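Long-range contact in anaphase-promoting complex subunit cut9 (Schizosaccharomyces pombe, PDB 2XPI), which serves as a tetratricopeptide-repeat subunit of the anaphase-promoting complex, the ubiquitin ligase that controls progression through mitosis and G1: residues Gly115-Tyr127 with Leu139-Cys152. Numbering follows the deposited sequence.
Sequences GNPNDAFWLAQVY and LLTKEDLYNRSSAC
Leu139 inserts as a knob into a hole formed by Ala120, Leu123, Ala124 and Tyr127, joining the two antiparallel helices of the second tetratricopeptide repeat (TPR), 117-129 and 133-142. Its CD2 branch does the touching: it meets Leu123 CD1 at 3.6 Å, the two side chains crossing at about a right angle, and also lies near the Tyr127 ring. With CG of Leu139 anti to the backbone N (chi1 175°), the side chain reaches out toward helix 117-129, and chi2 of 78° then turns CD2 into the hole. The next residue, Leu140, sets its CD2 3.7 Å from Ala124 CB and, more distantly, near Ala120 CB. Ala124 is consistent with the small residue common at this TPR position.

Beyond the helix end the chain turns back over the start of helix 117-129. Leu145 CD1 lies against Pro117 CB at 3.7 Å, while Leu145 CG touches Ala120 CB. Arg148 crosses the proline ring with its NH2 3.8 Å from Pro117 CG; Leu145 CD1 lies over one face of the guanidinium, toward its rim, whereas a weak bond from NH1 to Glu143 O is doubtful.

The first helix of the third repeat, 150-162, then packs along Phe121. Ala151 CB sits over one face of the ring, 4.0 Å from the centroid, a CH-pi contact, and Cys152 SG rests beside Phe121 CB. No hydrogen bond spans the two segments, so apolar packing carries the contact.

Farther out, Leu111 of helix 100-114 also touches Leu139, and Leu155 packs on Phe121, Ala124 and Leu140. Tyr127 OH is hydrogen-bonded to Glu108 OE2. Helix 150-162 is N-capped by Ser149, whose OG accepts a weak bond from Cys152 N at 3.3 Å, with an N-H...O angle of 157°.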
ATOM      1  N   GLY A 115      12.551   0.951  27.115  1.00 54.69           N
ATOM      2  CA  GLY A 115      13.583   0.219  26.412  1.00 54.33           C
ATOM      3  C   GLY A 115      13.237  -1.248  26.264  1.00 56.74           C
ATOM      4  O   GLY A 115      14.099  -2.050  25.887  1.00 60.46           O
ATOM      5  N   ASN A 116      11.982  -1.605  26.545  1.00 54.21           N
ATOM      6  CA  ASN A 116      11.520  -2.995  26.440  1.00 53.26           C
ATOM      7  C   ASN A 116      11.400  -3.505  25.001  1.00 50.40           C
ATOM      8  O   ASN A 116      10.775  -2.872  24.155  1.00 49.37           O
ATOM      9  CB  ASN A 116      10.167  -3.142  27.133  1.00 56.48           C
ATOM     10  CG  ASN A 116       9.825  -4.585  27.479  1.00 60.00           C
ATOM     11  OD1 ASN A 116       9.581  -4.900  28.643  1.00 64.29           O
ATOM     12  ND2 ASN A 116       9.795  -5.461  26.479  1.00 58.24           N
ATOM     13  N   PRO A 117      11.984  -4.672  24.725  1.00 51.48           N
ATOM     14  CA  PRO A 117      11.831  -5.306  23.414  1.00 50.50           C
ATOM     15  C   PRO A 117      10.377  -5.367  22.938  1.00 49.60           C
ATOM     16  O   PRO A 117      10.103  -5.062  21.782  1.00 48.88           O
ATOM     17  CB  PRO A 117      12.383  -6.715  23.659  1.00 51.44           C
ATOM     18  CG  PRO A 117      13.431  -6.514  24.729  1.00 51.09           C
ATOM     19  CD  PRO A 117      12.850  -5.460  25.628  1.00 52.82           C
ATOM     20  N   ASN A 118       9.458  -5.755  23.813  1.00 50.57           N
ATOM     21  CA  ASN A 118       8.052  -5.805  23.442  1.00 50.61           C
ATOM     22  C   ASN A 118       7.535  -4.466  22.953  1.00 52.07           C
ATOM     23  O   ASN A 118       6.655  -4.405  22.097  1.00 53.24           O
ATOM     24  CB  ASN A 118       7.214  -6.296  24.609  1.00 51.67           C
ATOM     25  CG  ASN A 118       7.526  -7.724  24.964  1.00 55.16           C
ATOM     26  OD1 ASN A 118       7.051  -8.251  25.972  1.00 56.06           O
ATOM     27  ND2 ASN A 118       8.345  -8.371  24.131  1.00 56.56           N
ATOM     28  N   ASP A 119       8.082  -3.385  23.485  1.00 51.89           N
ATOM     29  CA  ASP A 119       7.666  -2.069  23.031  1.00 50.54           C
ATOM     30  C   ASP A 119       8.280  -1.708  21.689  1.00 46.22           C
ATOM     31  O   ASP A 119       7.622  -1.098  20.852  1.00 44.14           O
ATOM     32  CB  ASP A 119       7.929  -1.021  24.113  1.00 54.04           C
ATOM     33  CG  ASP A 119       7.051  -1.241  25.320  1.00 57.45           C
ATOM     34  OD1 ASP A 119       5.923  -1.752  25.119  1.00 57.50           O
ATOM     35  OD2 ASP A 119       7.482  -0.948  26.458  1.00 59.82           O
ATOM     36  N   ALA A 120       9.532  -2.106  21.484  1.00 45.28           N
ATOM     37  CA  ALA A 120      10.179  -1.984  20.184  1.00 44.60           C
ATOM     38  C   ALA A 120       9.405  -2.774  19.136  1.00 45.70           C
ATOM     39  O   ALA A 120       9.216  -2.313  18.010  1.00 49.94           O
ATOM     40  CB  ALA A 120      11.598  -2.491  20.257  1.00 44.90           C
ATOM     41  N   PHE A 121       8.971  -3.976  19.494  1.00 42.21           N
ATOM     42  CA  PHE A 121       8.182  -4.775  18.576  1.00 41.76           C
ATOM     43  C   PHE A 121       6.926  -4.036  18.118  1.00 42.49           C
ATOM     44  O   PHE A 121       6.659  -3.899  16.923  1.00 40.35           O
ATOM     45  CB  PHE A 121       7.753  -6.088  19.228  1.00 41.36           C
ATOM     46  CG  PHE A 121       6.718  -6.826  18.440  1.00 38.33           C
ATOM     47  CD1 PHE A 121       7.075  -7.548  17.303  1.00 37.73           C
ATOM     48  CD2 PHE A 121       5.383  -6.780  18.807  1.00 38.25           C
ATOM     49  CE1 PHE A 121       6.112  -8.232  16.550  1.00 37.18           C
ATOM     50  CE2 PHE A 121       4.404  -7.459  18.056  1.00 37.73           C
ATOM     51  CZ  PHE A 121       4.775  -8.182  16.922  1.00 36.17           C
ATOM     52  N   TRP A 122       6.146  -3.574  19.085  1.00 43.38           N
ATOM     53  CA  TRP A 122       4.857  -2.973  18.785  1.00 42.01           C
ATOM     54  C   TRP A 122       5.006  -1.666  18.024  1.00 41.86           C
ATOM     55  O   TRP A 122       4.160  -1.333  17.180  1.00 41.03           O
ATOM     56  CB  TRP A 122       4.038  -2.805  20.065  1.00 39.31           C
ATOM     57  CG  TRP A 122       3.466  -4.111  20.538  1.00 35.82           C
ATOM     58  CD1 TRP A 122       3.783  -4.792  21.691  1.00 34.44           C
ATOM     59  CD2 TRP A 122       2.510  -4.918  19.846  1.00 34.36           C
ATOM     60  NE1 TRP A 122       3.056  -5.953  21.762  1.00 33.90           N
ATOM     61  CE2 TRP A 122       2.267  -6.054  20.641  1.00 34.19           C
ATOM     62  CE3 TRP A 122       1.829  -4.786  18.627  1.00 36.49           C
ATOM     63  CZ2 TRP A 122       1.362  -7.057  20.260  1.00 34.07           C
ATOM     64  CZ3 TRP A 122       0.927  -5.794  18.248  1.00 35.47           C
ATOM     65  CH2 TRP A 122       0.708  -6.909  19.064  1.00 33.98           C
ATOM     66  N   LEU A 123       6.094  -0.946  18.302  1.00 39.95           N
ATOM     67  CA  LEU A 123       6.392   0.287  17.580  1.00 39.40           C
ATOM     68  C   LEU A 123       6.740  -0.074  16.141  1.00 42.36           C
ATOM     69  O   LEU A 123       6.251   0.544  15.188  1.00 42.95           O
ATOM     70  CB  LEU A 123       7.565   1.013  18.222  1.00 37.86           C
ATOM     71  CG  LEU A 123       7.641   2.534  18.074  1.00 39.69           C
ATOM     72  CD1 LEU A 123       9.082   3.016  17.907  1.00 39.83           C
ATOM     73  CD2 LEU A 123       6.755   3.074  16.964  1.00 40.06           C
ATOM     74  N   ALA A 124       7.599  -1.081  15.996  1.00 43.26           N
ATOM     75  CA  ALA A 124       7.951  -1.626  14.690  1.00 41.79           C
ATOM     76  C   ALA A 124       6.705  -2.020  13.886  1.00 39.74           C
ATOM     77  O   ALA A 124       6.647  -1.779  12.676  1.00 41.38           O
ATOM     78  CB  ALA A 124       8.883  -2.815  14.857  1.00 42.29           C
ATOM     79  N   GLN A 125       5.717  -2.612  14.559  1.00 37.45           N
ATOM     80  CA  GLN A 125       4.457  -3.015  13.933  1.00 40.20           C
ATOM     81  C   GLN A 125       3.778  -1.856  13.243  1.00 42.48           C
ATOM     82  O   GLN A 125       3.291  -1.980  12.108  1.00 43.08           O
ATOM     83  CB  GLN A 125       3.493  -3.538  14.982  1.00 44.58           C
ATOM     84  CG  GLN A 125       3.492  -5.030  15.138  1.00 49.80           C
ATOM     85  CD  GLN A 125       2.792  -5.692  13.993  1.00 54.41           C
ATOM     86  OE1 GLN A 125       1.663  -6.161  14.126  1.00 56.63           O
ATOM     87  NE2 GLN A 125       3.442  -5.710  12.843  1.00 55.84           N
ATOM     88  N   VAL A 126       3.739  -0.727  13.944  1.00 41.80           N
ATOM     89  CA  VAL A 126       3.105   0.470  13.425  1.00 42.14           C
ATOM     90  C   VAL A 126       3.792   0.860  12.116  1.00 44.21           C
ATOM     91  O   VAL A 126       3.133   1.113  11.096  1.00 48.27           O
ATOM     92  CB  VAL A 126       3.132   1.637  14.476  1.00 36.90           C
ATOM     93  CG1 VAL A 126       2.523   2.895  13.909  1.00 37.06           C
ATOM     94  CG2 VAL A 126       2.414   1.228  15.775  1.00 34.33           C
ATOM     95  N   TYR A 127       5.115   0.889  12.123  1.00 42.39           N
ATOM     96  CA  TYR A 127       5.843   1.256  10.915  1.00 45.12           C
ATOM     97  C   TYR A 127       5.514   0.327   9.757  1.00 48.73           C
ATOM     98  O   TYR A 127       5.456   0.766   8.617  1.00 50.38           O
ATOM     99  CB  TYR A 127       7.353   1.254  11.152  1.00 44.69           C
ATOM    100  CG  TYR A 127       7.829   2.284  12.144  1.00 42.31           C
ATOM    101  CD1 TYR A 127       7.014   3.357  12.505  1.00 43.96           C
ATOM    102  CD2 TYR A 127       9.083   2.188  12.721  1.00 40.00           C
ATOM    103  CE1 TYR A 127       7.438   4.309  13.425  1.00 42.66           C
ATOM    104  CE2 TYR A 127       9.518   3.123  13.634  1.00 41.80           C
ATOM    105  CZ  TYR A 127       8.689   4.184  13.983  1.00 43.38           C
ATOM    106  OH  TYR A 127       9.125   5.130  14.875  1.00 46.16           O
ATOM    107  N   LEU A 139      14.864  -0.044  13.355  1.00 44.39           N
ATOM    108  CA  LEU A 139      14.560   0.047  14.770  1.00 47.09           C
ATOM    109  C   LEU A 139      14.852  -1.286  15.489  1.00 53.79           C
ATOM    110  O   LEU A 139      15.419  -1.306  16.583  1.00 55.91           O
ATOM    111  CB  LEU A 139      13.112   0.473  14.940  1.00 45.14           C
ATOM    112  CG  LEU A 139      12.586   0.497  16.366  1.00 47.85           C
ATOM    113  CD1 LEU A 139      13.083   1.750  17.067  1.00 50.33           C
ATOM    114  CD2 LEU A 139      11.071   0.442  16.363  1.00 46.46           C
ATOM    115  N   LEU A 140      14.476  -2.397  14.857  1.00 56.32           N
ATOM    116  CA  LEU A 140      14.669  -3.724  15.434  1.00 57.92           C
ATOM    117  C   LEU A 140      16.125  -4.203  15.338  1.00 63.06           C
ATOM    118  O   LEU A 140      16.518  -5.150  16.012  1.00 63.40           O
ATOM    119  CB  LEU A 140      13.733  -4.731  14.753  1.00 54.36           C
ATOM    120  CG  LEU A 140      12.230  -4.523  14.918  1.00 50.02           C
ATOM    121  CD1 LEU A 140      11.479  -5.581  14.152  1.00 47.94           C
ATOM    122  CD2 LEU A 140      11.834  -4.546  16.392  1.00 49.63           C
ATOM    123  N   THR A 141      16.913  -3.547  14.494  1.00 68.01           N
ATOM    124  CA  THR A 141      18.328  -3.867  14.332  1.00 74.28           C
ATOM    125  C   THR A 141      19.200  -3.128  15.346  1.00 80.98           C
ATOM    126  O   THR A 141      20.131  -3.694  15.916  1.00 81.70           O
ATOM    127  CB  THR A 141      18.815  -3.495  12.918  1.00 74.90           C
ATOM    128  OG1 THR A 141      18.302  -4.440  11.972  1.00 74.58           O
ATOM    129  CG2 THR A 141      20.330  -3.506  12.854  1.00 76.61           C
ATOM    130  N   LYS A 142      18.881  -1.855  15.554  1.00 86.53           N
ATOM    131  CA  LYS A 142      19.675  -0.954  16.380  1.00 93.83           C
ATOM    132  C   LYS A 142      20.303  -1.614  17.610  1.00100.68           C
ATOM    133  O   LYS A 142      21.530  -1.645  17.748  1.00104.89           O
ATOM    134  CB  LYS A 142      18.834   0.261  16.805  1.00 92.21           C
ATOM    135  N   GLU A 143      19.465  -2.141  18.497  1.00101.90           N
ATOM    136  CA  GLU A 143      19.928  -2.596  19.809  1.00105.67           C
ATOM    137  C   GLU A 143      20.238  -4.089  19.840  1.00104.60           C
ATOM    138  O   GLU A 143      20.402  -4.671  20.911  1.00104.86           O
ATOM    139  CB  GLU A 143      18.863  -2.290  20.861  1.00107.80           C
ATOM    140  CG  GLU A 143      19.389  -2.220  22.272  1.00113.18           C
ATOM    141  CD  GLU A 143      19.838  -0.822  22.643  1.00117.25           C
ATOM    142  OE1 GLU A 143      19.328   0.137  22.023  1.00116.58           O
ATOM    143  OE2 GLU A 143      20.692  -0.681  23.550  1.00120.61           O
ATOM    144  N   ASP A 144      20.325  -4.693  18.659  1.00102.72           N
ATOM    145  CA  ASP A 144      20.356  -6.146  18.519  1.00101.01           C
ATOM    146  C   ASP A 144      19.126  -6.807  19.190  1.00 95.91           C
ATOM    147  O   ASP A 144      19.190  -7.915  19.734  1.00 95.33           O
ATOM    148  CB  ASP A 144      21.730  -6.732  18.927  1.00104.71           C
ATOM    149  CG  ASP A 144      21.735  -7.364  20.307  1.00105.77           C
ATOM    150  OD1 ASP A 144      21.247  -6.732  21.269  1.00106.37           O
ATOM    151  OD2 ASP A 144      22.250  -8.498  20.428  1.00105.56           O
ATOM    152  N   LEU A 145      18.001  -6.092  19.110  1.00 91.63           N
ATOM    153  CA  LEU A 145      16.690  -6.587  19.535  1.00 86.97           C
ATOM    154  C   LEU A 145      16.400  -8.007  19.068  1.00 83.25           C
ATOM    155  O   LEU A 145      15.974  -8.847  19.857  1.00 80.80           O
ATOM    156  CB  LEU A 145      15.576  -5.684  18.998  1.00 84.63           C
ATOM    157  CG  LEU A 145      14.967  -4.620  19.909  1.00 83.93           C
ATOM    158  CD1 LEU A 145      14.776  -5.172  21.312  1.00 84.71           C
ATOM    159  CD2 LEU A 145      15.818  -3.372  19.916  1.00 84.67           C
ATOM    160  N   TYR A 146      16.611  -8.259  17.778  1.00 83.89           N
ATOM    161  CA  TYR A 146      16.266  -9.551  17.173  1.00 83.76           C
ATOM    162  C   TYR A 146      16.886 -10.718  17.933  1.00 83.79           C
ATOM    163  O   TYR A 146      16.425 -11.852  17.822  1.00 82.65           O
ATOM    164  CB  TYR A 146      16.681  -9.600  15.699  1.00 84.77           C
ATOM    165  CG  TYR A 146      18.115  -9.212  15.479  1.00 88.81           C
ATOM    166  CD1 TYR A 146      19.127 -10.164  15.516  1.00 92.04           C
ATOM    167  CD2 TYR A 146      18.463  -7.891  15.253  1.00 90.46           C
ATOM    168  CE1 TYR A 146      20.449  -9.809  15.327  1.00 95.26           C
ATOM    169  CE2 TYR A 146      19.776  -7.523  15.065  1.00 94.27           C
ATOM    170  CZ  TYR A 146      20.768  -8.487  15.102  1.00 96.84           C
ATOM    171  OH  TYR A 146      22.082  -8.118  14.915  1.00100.19           O
ATOM    172  N   ASN A 147      17.924 -10.427  18.712  1.00 84.29           N
ATOM    173  CA  ASN A 147      18.582 -11.444  19.516  1.00 84.06           C
ATOM    174  C   ASN A 147      17.931 -11.666  20.876  1.00 80.89           C
ATOM    175  O   ASN A 147      18.180 -12.668  21.544  1.00 82.69           O
ATOM    176  CB  ASN A 147      20.056 -11.097  19.698  1.00 88.40           C
ATOM    177  CG  ASN A 147      20.953 -11.928  18.816  1.00 91.57           C
ATOM    178  OD1 ASN A 147      20.572 -12.323  17.707  1.00 90.64           O
ATOM    179  ND2 ASN A 147      22.154 -12.212  19.303  1.00 95.11           N
ATOM    180  N   ARG A 148      17.088 -10.733  21.282  1.00 75.98           N
ATOM    181  CA  ARG A 148      16.557 -10.757  22.630  1.00 75.10           C
ATOM    182  C   ARG A 148      15.054 -11.000  22.618  1.00 72.00           C
ATOM    183  O   ARG A 148      14.419 -11.064  23.663  1.00 73.02           O
ATOM    184  CB  ARG A 148      16.891  -9.438  23.332  1.00 76.12           C
ATOM    185  CG  ARG A 148      18.393  -9.140  23.366  1.00 79.24           C
ATOM    186  CD  ARG A 148      18.671  -7.649  23.365  1.00 79.31           C
ATOM    187  NE  ARG A 148      17.876  -6.953  24.369  1.00 78.99           N
ATOM    188  CZ  ARG A 148      17.655  -5.644  24.362  1.00 78.96           C
ATOM    189  NH1 ARG A 148      18.174  -4.899  23.391  1.00 79.73           N
ATOM    190  NH2 ARG A 148      16.912  -5.081  25.315  1.00 76.93           N
ATOM    191  N   SER A 149      14.488 -11.144  21.427  1.00 67.84           N
ATOM    192  CA  SER A 149      13.048 -11.282  21.289  1.00 64.20           C
ATOM    193  C   SER A 149      12.747 -12.091  20.029  1.00 60.21           C
ATOM    194  O   SER A 149      13.293 -11.800  18.971  1.00 61.18           O
ATOM    195  CB  SER A 149      12.418  -9.883  21.226  1.00 64.97           C
ATOM    196  OG  SER A 149      11.010  -9.914  21.042  1.00 64.96           O
ATOM    197  N   SER A 150      11.906 -13.114  20.131  1.00 57.12           N
ATOM    198  CA  SER A 150      11.525 -13.888  18.940  1.00 55.70           C
ATOM    199  C   SER A 150      10.556 -13.103  18.055  1.00 53.74           C
ATOM    200  O   SER A 150      10.579 -13.230  16.824  1.00 51.37           O
ATOM    201  CB  SER A 150      10.898 -15.229  19.319  1.00 55.42           C
ATOM    202  OG  SER A 150      11.717 -15.926  20.236  1.00 58.77           O
ATOM    203  N   ALA A 151       9.701 -12.302  18.691  1.00 51.53           N
ATOM    204  CA  ALA A 151       8.787 -11.451  17.954  1.00 48.31           C
ATOM    205  C   ALA A 151       9.588 -10.451  17.137  1.00 48.21           C
ATOM    206  O   ALA A 151       9.270 -10.184  15.979  1.00 47.58           O
ATOM    207  CB  ALA A 151       7.839 -10.735  18.897  1.00 45.88           C
ATOM    208  N   CYS A 152      10.633  -9.900  17.740  1.00 49.31           N
ATOM    209  CA  CYS A 152      11.451  -8.918  17.042  1.00 50.73           C
ATOM    210  C   CYS A 152      12.234  -9.570  15.900  1.00 50.73           C
ATOM    211  O   CYS A 152      12.463  -8.959  14.866  1.00 52.19           O
ATOM    212  CB  CYS A 152      12.383  -8.197  18.019  1.00 53.56           C
ATOM    213  SG  CYS A 152      11.557  -7.083  19.226  1.00 61.02           S
TER